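Cerato-platanin-like protein (Moniliophthora perniciosa, PDB 3SUL) is of unknown function but belongs to the cerato-platanins, a family of secreted proteins built on a double-psi beta barrel. Local coordinates at residues A15-S18 with F19-A23; D96-N99 with G100-V103. All blocks are in the same frame, centred on the assembly; numbering follows the deposited sequence.

Both contacts are local turns in the segments that connect the barrel strands, and their centres lie 24 Å apart, with about 15 Å between nearest atoms, so neither touches the other. Contact 1 is a surface contact in the long connection between strands 4-8 and 45-49, where only Phe19 is buried among the residues that meet. Contact 2 is partly buried and joins helix 91-98 to helix 102-105, with Thr98 and Ala102 buried. A threonine hydroxyl is central to each, accepting an N-H and giving to a carbonyl: in contact 1 the N-H is a side-chain amide and the carbonyl that of Ser18, whereas in contact 2 the N-H is a backbone one and the carbonyl that of Met94.

Contact 1. Residues A15-S18 with F19-A23; sequences ADQS and FGTVA
The carboxamide of Gln17 presents an N-H to the hydroxyl of Thr21, NE2 lying 2.8 Å from OG1 of Thr21, with the oxygen slightly tilted from the amide plane and an N-H...O angle of 153°. The other flat group, the Phe19 ring, has CG2 of Val22 at its edge, in plane, while Phe39 meets it with ring planes at about 55°; Met31 and Val42 also pack on this buried ring. Gln17 gets there with CG anti to its N and a bend at chi2 (76°) that turns the amide toward Thr21. The Thr21 hydroxyl is a relay: it accepts from Gln17 and donates to the carbonyl of Ser18, with OG1 of Thr21 only 2.5 Å from O of Ser18, nearly in line with the C=O bond. That same oxygen takes a second bond from the backbone, N of Thr21 to O of Ser18 at 3.0 Å. Residues 19-21 thus form a short 3-10 turn in the long connection between strands 4-8 and 45-49 of the double-psi barrel. At its start Ser18 makes an ST turn, its OG accepting N of Gly20 at 2.8 Å. An alanine in place of Gln17 would take away the amide donor and would probably leave the Thr21 hydroxyl, with its bond to Ser18 remaining, freer to turn. Backbone hydrogen bonds between Gln17 and Phe39 and between Phe19 and Ser37 tie the turn to the chain farther along the same connection.

Contact 2. Residues D96-N99 with G100-V103; sequences DLTN and GQAV
Thr98 and Gln101 face each other across a break between two helices, their CA atoms 5.2 Å apart. Helix 91-98 closes in a Schellman motif: Asn99 swings to positive phi (53°) and two bonds lead back into the last turn, the one from N of Asn99 to O of Asp96 being weak at 3.4 Å. Gly100 also has positive phi, and a beta carbon there would come into collision with the carbonyl oxygen of Asn99, so the bend suits a residue without a side chain. Gln101 then stands at the N-cap of helix 102-105, where the chain passes from one helix into the next. The side chain that spans the break is that of Thr98. Its hydroxyl sits between its own N and carbonyl carbon (chi1 61°), a rotation that points it at the start of the next helix, where N of Gln101 donates to OG1 of Thr98 over 2.9 Å with an N-H...O angle of 147°. OG1 in turn donates to the carbonyl of Met94, one turn back in its own helix. CB of Gln101 packs against the same hydroxyl, 3.6 Å from OG1 of Thr98, and both residues rest on Trp68 of strand 63-68. The N-H of Ala102, the first of the second helix, is taken by Asp95. Beside the turn, Lys73 holds the first helix by a salt bridge to Asp96 and a hydrogen bond to OD1 of Asn99. With one bond accepted and one given, the buried hydroxyl of Thr98 is satisfied both ways, and it couples the last turn of one helix to the first N-H ahead of the next.

Contact 1. Residues A15-S18 with F19-A23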
loop_
_atom_site.group_PDB
_atom_site.type_symbol
_atom_site.label_atom_id
_atom_site.label_comp_id
_atom_site.label_asym_id
_atom_site.label_seq_id
_atom_site.Cartn_x
_atom_site.Cartn_y
_atom_site.Cartn_z
ATOM N N ALA A 15 -11.726 3.335 4.813
ATOM C CA ALA A 15 -11.161 4.422 5.547
ATOM C C ALA A 15 -11.083 4.038 7.021
ATOM O O ALA A 15 -10.256 4.517 7.733
ATOM C CB ALA A 15 -11.919 5.708 5.367
ATOM N N ASP A 16 -12.018 3.234 7.482
ATOM C CA ASP A 16 -12.128 3.028 8.910
ATOM C C ASP A 16 -11.410 1.788 9.381
ATOM O O ASP A 16 -11.470 1.481 10.544
ATOM C CB ASP A 16 -13.609 2.954 9.331
ATOM C CG ASP A 16 -14.315 4.337 9.325
ATOM O OD1 ASP A 16 -13.691 5.414 9.357
ATOM O OD2 ASP A 16 -15.545 4.297 9.358
ATOM N N GLN A 17 -10.753 1.078 8.467
ATOM C CA GLN A 17 -10.068 -0.129 8.856
ATOM C C GLN A 17 -8.956 0.267 9.827
ATOM O O GLN A 17 -8.116 1.154 9.594
ATOM C CB GLN A 17 -9.492 -0.792 7.620
ATOM C CG GLN A 17 -8.753 -2.071 7.933
ATOM C CD GLN A 17 -9.737 -3.211 8.215
ATOM O OE1 GLN A 17 -10.889 -3.063 7.867
ATOM N NE2 GLN A 17 -9.283 -4.317 8.830
ATOM N N SER A 18 -9.005 -0.341 10.987
ATOM C CA SER A 18 -8.033 -0.053 12.028
ATOM C C SER A 18 -6.663 -0.607 11.752
ATOM O O SER A 18 -6.515 -1.769 11.273
ATOM C CB SER A 18 -8.504 -0.729 13.319
ATOM O OG SER A 18 -7.546 -0.523 14.336
ATOM N N PHE A 19 -5.680 0.223 12.068
ATOM C CA PHE A 19 -4.298 -0.240 11.980
ATOM C C PHE A 19 -4.003 -1.334 12.988
ATOM O O PHE A 19 -3.039 -2.092 12.836
ATOM C CB PHE A 19 -3.283 0.844 12.050
ATOM C CG PHE A 19 -3.066 1.500 10.746
ATOM C CD1 PHE A 19 -2.570 0.762 9.693
ATOM C CD2 PHE A 19 -3.481 2.828 10.558
ATOM C CE1 PHE A 19 -2.388 1.325 8.430
ATOM C CE2 PHE A 19 -3.285 3.425 9.349
ATOM C CZ PHE A 19 -2.765 2.668 8.262
ATOM N N GLY A 20 -4.917 -1.507 13.918
ATOM C CA GLY A 20 -4.837 -2.690 14.758
ATOM C C GLY A 20 -4.980 -4.018 14.076
ATOM O O GLY A 20 -4.662 -5.001 14.683
ATOM N N THR A 21 -5.535 -4.054 12.878
ATOM C CA THR A 21 -5.931 -5.286 12.159
ATOM C C THR A 21 -4.809 -5.729 11.257
ATOM O O THR A 21 -4.996 -6.677 10.513
ATOM C CB THR A 21 -7.157 -5.035 11.291
ATOM O OG1 THR A 21 -6.867 -4.075 10.253
ATOM C CG2 THR A 21 -8.350 -4.503 12.162
ATOM N N VAL A 22 -3.715 -4.961 11.222
ATOM C CA VAL A 22 -2.620 -5.246 10.311
ATOM C C VAL A 22 -1.305 -5.408 11.057
ATOM O O VAL A 22 -1.172 -5.175 12.255
ATOM C CB VAL A 22 -2.482 -4.167 9.136
ATOM C CG1 VAL A 22 -3.674 -4.133 8.252
ATOM C CG2 VAL A 22 -2.178 -2.726 9.710
ATOM N N ALA A 23 -0.273 -5.861 10.327
ATOM C CA ALA A 23 1.006 -6.130 10.930
ATOM C C ALA A 23 1.532 -4.854 11.422
ATOM O O ALA A 23 2.192 -4.836 12.439
ATOM C CB ALA A 23 2.022 -6.696 9.896
#

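Contact 2. Residues D96-N99 with G100-V103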
loop_
_atom_site.group_PDB
_atom_site.type_symbol
_atom_site.label_atom_id
_atom_site.label_comp_id
_atom_site.label_asym_id
_atom_site.label_seq_id
_atom_site.Cartn_x
_atom_site.Cartn_y
_atom_site.Cartn_z
ATOM N N ASP A 96 -6.607 3.902 -10.010
ATOM C CA ASP A 96 -5.768 5.020 -10.303
ATOM C C ASP A 96 -4.716 4.599 -11.336
ATOM O O ASP A 96 -4.607 5.209 -12.409
ATOM C CB ASP A 96 -5.118 5.511 -9.000
ATOM C CG ASP A 96 -4.478 6.857 -9.150
ATOM O OD1 ASP A 96 -4.023 7.225 -10.248
ATOM O OD2 ASP A 96 -4.431 7.604 -8.143
ATOM N N LEU A 97 -3.967 3.568 -10.969
ATOM C CA LEU A 97 -2.866 3.038 -11.746
ATOM C C LEU A 97 -3.326 2.671 -13.132
ATOM O O LEU A 97 -2.593 2.950 -14.076
ATOM C CB LEU A 97 -2.272 1.803 -11.092
ATOM C CG LEU A 97 -1.092 1.928 -10.132
ATOM C CD1 LEU A 97 -0.665 0.585 -9.550
ATOM C CD2 LEU A 97 0.137 2.625 -10.770
ATOM N N THR A 98 -4.543 2.093 -13.257
ATOM C CA THR A 98 -5.002 1.509 -14.525
ATOM C C THR A 98 -6.059 2.302 -15.263
ATOM O O THR A 98 -6.563 1.839 -16.255
ATOM C CB THR A 98 -5.516 0.132 -14.338
ATOM O OG1 THR A 98 -6.642 0.171 -13.450
ATOM C CG2 THR A 98 -4.427 -0.672 -13.651
ATOM N N ASN A 99 -6.323 3.527 -14.820
ATOM C CA ASN A 99 -7.341 4.342 -15.439
ATOM C C ASN A 99 -8.673 3.565 -15.496
ATOM O O ASN A 99 -9.317 3.403 -16.557
ATOM C CB ASN A 99 -6.835 4.909 -16.764
ATOM C CG ASN A 99 -6.037 6.222 -16.561
ATOM O OD1 ASN A 99 -6.243 6.954 -15.576
ATOM N ND2 ASN A 99 -5.129 6.518 -17.500
ATOM N N GLY A 100 -8.992 3.023 -14.318
ATOM C CA GLY A 100 -10.283 2.443 -13.989
ATOM C C GLY A 100 -10.435 1.005 -14.431
ATOM O O GLY A 100 -11.533 0.617 -14.845
ATOM N N GLN A 101 -9.364 0.206 -14.388
ATOM C CA GLN A 101 -9.419 -1.184 -14.888
ATOM C C GLN A 101 -8.991 -2.122 -13.805
ATOM O O GLN A 101 -8.497 -3.221 -14.030
ATOM C CB GLN A 101 -8.499 -1.401 -16.094
ATOM C CG GLN A 101 -8.787 -0.464 -17.203
ATOM C CD GLN A 101 -7.894 -0.742 -18.360
ATOM O OE1 GLN A 101 -6.717 -0.297 -18.398
ATOM N NE2 GLN A 101 -8.413 -1.517 -19.307
ATOM N N ALA A 102 -9.166 -1.652 -12.587
ATOM C CA ALA A 102 -8.879 -2.462 -11.424
ATOM C C ALA A 102 -9.727 -3.756 -11.391
ATOM O O ALA A 102 -9.231 -4.872 -11.293
ATOM C CB ALA A 102 -9.191 -1.591 -10.194
ATOM N N VAL A 103 -11.040 -3.579 -11.437
ATOM C CA VAL A 103 -11.953 -4.745 -11.551
ATOM C C VAL A 103 -11.709 -5.610 -12.801
ATOM O O VAL A 103 -11.630 -6.853 -12.687
ATOM C CB VAL A 103 -13.380 -4.253 -11.426
ATOM C CG1 VAL A 103 -14.333 -5.336 -11.633
ATOM C CG2 VAL A 103 -13.568 -3.568 -10.012
#